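Local structure of transposon Tn7 transposition protein TnsA (1T0F) at residues His104-Arg108 against Gly109-Val113; Glu150-Arg153 against Arg154-Gln158. The protein cuts the 5' DNA strands at the ends of transposon Tn7 as a restriction enzyme-like endonuclease, forming the transposase together with TnsB. All coordinates share one frame; numbering follows the deposited sequence.

Contact 1: His104-Arg108 against Gly109-Val113; sequences HPVIR and GVDQV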
# COMPACT_ATOMS: atom_id res chain seq x y z
N HIS A 104 -21.69 -8.80 9.85
CA HIS A 104 -20.45 -9.16 9.18
C HIS A 104 -20.56 -8.96 7.67
O HIS A 104 -21.62 -9.20 7.08
CB HIS A 104 -20.10 -10.63 9.46
CG HIS A 104 -18.77 -11.04 8.91
ND1 HIS A 104 -17.65 -11.17 9.70
CD2 HIS A 104 -18.38 -11.34 7.65
CE1 HIS A 104 -16.62 -11.53 8.95
NE2 HIS A 104 -17.04 -11.64 7.70
N PRO A 105 -19.48 -8.48 7.02
CA PRO A 105 -19.46 -8.25 5.57
C PRO A 105 -20.00 -9.47 4.82
O PRO A 105 -19.56 -10.60 5.05
CB PRO A 105 -17.99 -7.99 5.29
CG PRO A 105 -17.58 -7.20 6.50
CD PRO A 105 -18.23 -7.98 7.64
N VAL A 106 -20.95 -9.23 3.93
CA VAL A 106 -21.55 -10.32 3.17
C VAL A 106 -22.05 -9.83 1.82
O VAL A 106 -22.52 -8.69 1.69
CB VAL A 106 -22.74 -10.93 3.97
CG1 VAL A 106 -23.74 -9.84 4.34
CG2 VAL A 106 -23.43 -12.03 3.16
N ILE A 107 -21.92 -10.68 0.81
CA ILE A 107 -22.37 -10.38 -0.54
C ILE A 107 -23.19 -11.57 -1.03
O ILE A 107 -22.70 -12.70 -1.05
CB ILE A 107 -21.20 -10.16 -1.51
CG1 ILE A 107 -20.37 -8.95 -1.07
CG2 ILE A 107 -21.72 -9.96 -2.92
CD1 ILE A 107 -21.09 -7.64 -1.18
N ARG A 108 -24.44 -11.31 -1.41
CA ARG A 108 -25.34 -12.36 -1.89
C ARG A 108 -25.37 -13.55 -0.95
O ARG A 108 -25.21 -14.69 -1.37
CB ARG A 108 -24.93 -12.82 -3.29
CG ARG A 108 -24.82 -11.69 -4.30
CD ARG A 108 -25.01 -12.20 -5.72
NE ARG A 108 -26.42 -12.46 -6.01
CZ ARG A 108 -26.88 -13.59 -6.55
NH1 ARG A 108 -26.05 -14.57 -6.86
NH2 ARG A 108 -28.18 -13.72 -6.77
N GLY A 109 -25.55 -13.27 0.33
CA GLY A 109 -25.62 -14.32 1.34
C GLY A 109 -24.32 -15.02 1.70
O GLY A 109 -24.32 -15.93 2.52
N VAL A 110 -23.22 -14.60 1.09
CA VAL A 110 -21.93 -15.23 1.37
C VAL A 110 -21.05 -14.31 2.22
O VAL A 110 -20.70 -13.21 1.79
CB VAL A 110 -21.18 -15.56 0.07
CG1 VAL A 110 -19.84 -16.21 0.37
CG2 VAL A 110 -22.04 -16.49 -0.79
N ASP A 111 -20.72 -14.74 3.43
CA ASP A 111 -19.87 -13.94 4.30
C ASP A 111 -18.54 -13.79 3.57
O ASP A 111 -17.98 -14.76 3.06
CB ASP A 111 -19.66 -14.62 5.65
CG ASP A 111 -20.84 -14.42 6.59
OD1 ASP A 111 -21.82 -13.74 6.21
OD2 ASP A 111 -20.78 -14.95 7.72
N GLN A 112 -18.04 -12.56 3.52
CA GLN A 112 -16.80 -12.27 2.82
C GLN A 112 -15.60 -12.28 3.75
O GLN A 112 -15.72 -12.01 4.95
CB GLN A 112 -16.90 -10.91 2.12
CG GLN A 112 -17.98 -10.84 1.04
CD GLN A 112 -17.74 -11.81 -0.10
OE1 GLN A 112 -16.83 -11.64 -0.91
NE2 GLN A 112 -18.57 -12.85 -0.17
N VAL A 113 -14.44 -12.61 3.20
CA VAL A 113 -13.22 -12.62 3.98
C VAL A 113 -12.72 -11.18 4.00
O VAL A 113 -12.54 -10.57 2.95
CB VAL A 113 -12.14 -13.50 3.33
CG1 VAL A 113 -10.82 -13.36 4.10
CG2 VAL A 113 -12.60 -14.96 3.32
O HOH W 1 -23.33 -11.45 7.20
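Ile107 and Val110 face each other as the hydrogen-bonded pair of an antiparallel hairpin, closed by a type I' turn with Arg108 and Gly109 at its corners. Ile107 N gives a bond of 3.0 Å to Val110 O, and Val110 N returns one to Ile107 O. Val110 O has a second donor: the Gln112 chain bends back at chi2 (-62°), placing NE2 2.9 Å from that oxygen, across the carbonyl plane from Ile107 N. Gln112 CG lies against Ile107 CG1 at 3.7 Å. Val106 and Asp111 form the non-hydrogen-bonded pair, with Val106 CB 3.7 Å from Asp111 OD1; Val106 CG2 rests 3.3 Å from Val110 O. At the open end Gln112 N bonds Pro105 O, while Gln112 O lies in the His104 ring plane, with His104 NE2 in its carbonyl plane, 3.1 Å away. A water donates to both His104 O and Asp111 OD1. Farther out, Gln112 OE1 accepts from Phe11 N, and Val106 N hydrogen-bonds a malonic acid, probably from the crystallisation liquor. By similarity, the hairpin ends a helix-turn-helix DNA-binding region, 93-111. His104 NE2 donates here and ND1 makes a weak hydrogen bond to Thr93 O; together they probably limit the ring's rotation, and a carbonyl at each nitrogen may favour a protonated ring.

Contact 2: Glu150-Arg153 against Arg154-Gln158; sequences ELER and RYWQQ
Glu150 sits between two arginines on one side of helix 143-159, and its carboxylate carries three of their hydrogen bonds. Arg153 grips it side-on: Arg153 NE meets Glu150 OE1 at 2.8 Å, nearly straight, while NH2 reaches OE2, both on the syn side. Arg154 NE comes to the anti side of Glu150 OE2, also at 2.8 Å, with its guanidinium plane turned 81° from the carboxylate. Glu150 can receive both because its chain bends at chi2 (58°), bringing the carboxylate alongside the Arg153 and Arg154 side chains. OE2 thus holds two donors, and the negative charge probably offsets the closeness of the two arginines: Arg153 NH2 and Arg154 NE lie 4.2 Å apart. Cutting Glu150 back to an alanine would take away the carboxylate shared by both guanidinium groups and is likely to leave two like charges close together without their common mate. Arg154 NH2 also makes a salt bridge to an acidic side chain of another protein, whose backbone bonds Glu150 OE1.

The other side of the helix is closely packed. Tyr155 CD2 lies over the centre of the Trp156 ring, 3.7 Å above its plane, and Trp156 CD1 stands 4.0 Å from Glu152 CG. The extended Glu152 chain carries OE2 to Thr116 OG1, which Trp156 NE1 shares; Tyr155 OH bonds Leu89 N. Toward solvent the hold weakens: exposed Gln157 runs alongside Arg153, and Arg153 NH1 reaches Gln157 OE1 at 3.2 Å with a bent angle of 139°, from above the amide plane. One helix therefore separates two chemistries, a charged network turned to a partner protein and an aromatic, hydrogen-bonded side on which Glu152 OE2 bonds Gln133 NE2, consistent with a second-shell role beside this magnesium-binding residue.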
# COMPACT_ATOMS: atom_id res chain seq x y z
N GLU A 150 -14.33 -0.76 12.32
CA GLU A 150 -14.38 -1.14 13.73
C GLU A 150 -14.10 -2.64 13.88
O GLU A 150 -13.42 -3.07 14.81
CB GLU A 150 -15.74 -0.77 14.34
CG GLU A 150 -15.94 -1.17 15.80
CD GLU A 150 -14.90 -0.59 16.75
OE1 GLU A 150 -14.19 0.37 16.37
OE2 GLU A 150 -14.83 -1.08 17.90
N LEU A 151 -14.65 -3.44 12.97
CA LEU A 151 -14.41 -4.89 13.03
C LEU A 151 -12.91 -5.14 12.91
O LEU A 151 -12.32 -5.92 13.67
CB LEU A 151 -15.11 -5.60 11.87
CG LEU A 151 -16.64 -5.67 11.90
CD1 LEU A 151 -17.12 -6.40 10.65
CD2 LEU A 151 -17.11 -6.39 13.17
N GLU A 152 -12.30 -4.49 11.93
CA GLU A 152 -10.87 -4.62 11.66
C GLU A 152 -10.06 -4.13 12.86
O GLU A 152 -9.06 -4.75 13.25
CB GLU A 152 -10.51 -3.81 10.41
CG GLU A 152 -9.09 -4.02 9.92
CD GLU A 152 -8.78 -3.24 8.65
OE1 GLU A 152 -9.68 -2.54 8.14
OE2 GLU A 152 -7.64 -3.35 8.17
N ARG A 153 -10.47 -3.00 13.44
CA ARG A 153 -9.77 -2.45 14.58
C ARG A 153 -9.75 -3.46 15.72
O ARG A 153 -8.70 -3.74 16.30
CB ARG A 153 -10.43 -1.16 15.06
CG ARG A 153 -9.69 -0.47 16.20
CD ARG A 153 -10.53 0.66 16.79
NE ARG A 153 -11.64 0.16 17.61
CZ ARG A 153 -11.51 -0.33 18.84
NH1 ARG A 153 -10.32 -0.39 19.42
NH2 ARG A 153 -12.58 -0.77 19.49
N ARG A 154 -10.92 -4.02 16.04
CA ARG A 154 -11.02 -5.00 17.11
C ARG A 154 -10.19 -6.24 16.84
O ARG A 154 -9.59 -6.81 17.76
CB ARG A 154 -12.49 -5.40 17.31
CG ARG A 154 -13.35 -4.27 17.84
CD ARG A 154 -14.77 -4.74 18.15
NE ARG A 154 -15.58 -3.65 18.69
CZ ARG A 154 -16.35 -3.76 19.77
NH1 ARG A 154 -16.41 -4.91 20.43
NH2 ARG A 154 -17.04 -2.72 20.20
N TYR A 155 -10.14 -6.65 15.58
CA TYR A 155 -9.37 -7.83 15.18
C TYR A 155 -7.90 -7.67 15.59
O TYR A 155 -7.34 -8.51 16.29
CB TYR A 155 -9.44 -8.02 13.67
CG TYR A 155 -8.71 -9.26 13.17
CD1 TYR A 155 -9.34 -10.50 13.16
CD2 TYR A 155 -7.39 -9.18 12.71
CE1 TYR A 155 -8.69 -11.64 12.71
CE2 TYR A 155 -6.72 -10.32 12.26
CZ TYR A 155 -7.38 -11.55 12.26
OH TYR A 155 -6.76 -12.68 11.80
N TRP A 156 -7.28 -6.59 15.12
CA TRP A 156 -5.88 -6.37 15.45
C TRP A 156 -5.66 -6.05 16.93
O TRP A 156 -4.62 -6.40 17.49
CB TRP A 156 -5.32 -5.27 14.55
CG TRP A 156 -5.25 -5.73 13.14
CD1 TRP A 156 -6.01 -5.30 12.09
CD2 TRP A 156 -4.40 -6.76 12.62
NE1 TRP A 156 -5.69 -5.99 10.95
CE2 TRP A 156 -4.71 -6.90 11.25
CE3 TRP A 156 -3.42 -7.58 13.18
CZ2 TRP A 156 -4.07 -7.83 10.43
CZ3 TRP A 156 -2.78 -8.51 12.36
CH2 TRP A 156 -3.11 -8.62 11.00
N GLN A 157 -6.63 -5.41 17.57
CA GLN A 157 -6.48 -5.13 19.00
C GLN A 157 -6.38 -6.46 19.73
O GLN A 157 -5.60 -6.62 20.67
CB GLN A 157 -7.67 -4.33 19.53
CG GLN A 157 -7.70 -4.28 21.05
CD GLN A 157 -8.87 -3.50 21.58
OE1 GLN A 157 -8.89 -2.27 21.52
NE2 GLN A 157 -9.87 -4.20 22.11
N GLN A 158 -7.20 -7.41 19.29
CA GLN A 158 -7.23 -8.76 19.86
C GLN A 158 -5.85 -9.42 19.70
O GLN A 158 -5.38 -10.11 20.59
CB GLN A 158 -8.29 -9.58 19.13
CG GLN A 158 -8.78 -10.82 19.84
CD GLN A 158 -9.94 -11.47 19.09
OE1 GLN A 158 -9.73 -12.23 18.15
NE2 GLN A 158 -11.16 -11.15 19.51

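Overall arrangement
Contact 1 and contact 2 lie in series along the chain, their centres about 18 Å apart, and meet where Pro105 CD packs on Leu151 CD1 at 3.6 Å. That joins the surface hairpin to the helix of the beta-alpha-beta unit 129-134, 143-159, 163-166 of this PD-(D/E)XK-type nuclease domain. The same helix supplies Arg144 and Lys148, which with Pro105, Val106 and Ile107 line the pocket where the malonic acid sits. Contact 2 stands nearer to the catalytic centre: the Glu152 side chain is about 7 Å from the magnesium ion and about 6 Å from the side chain of catalytic Lys135, whereas that of Pro105 lies about 12 Å from the metal.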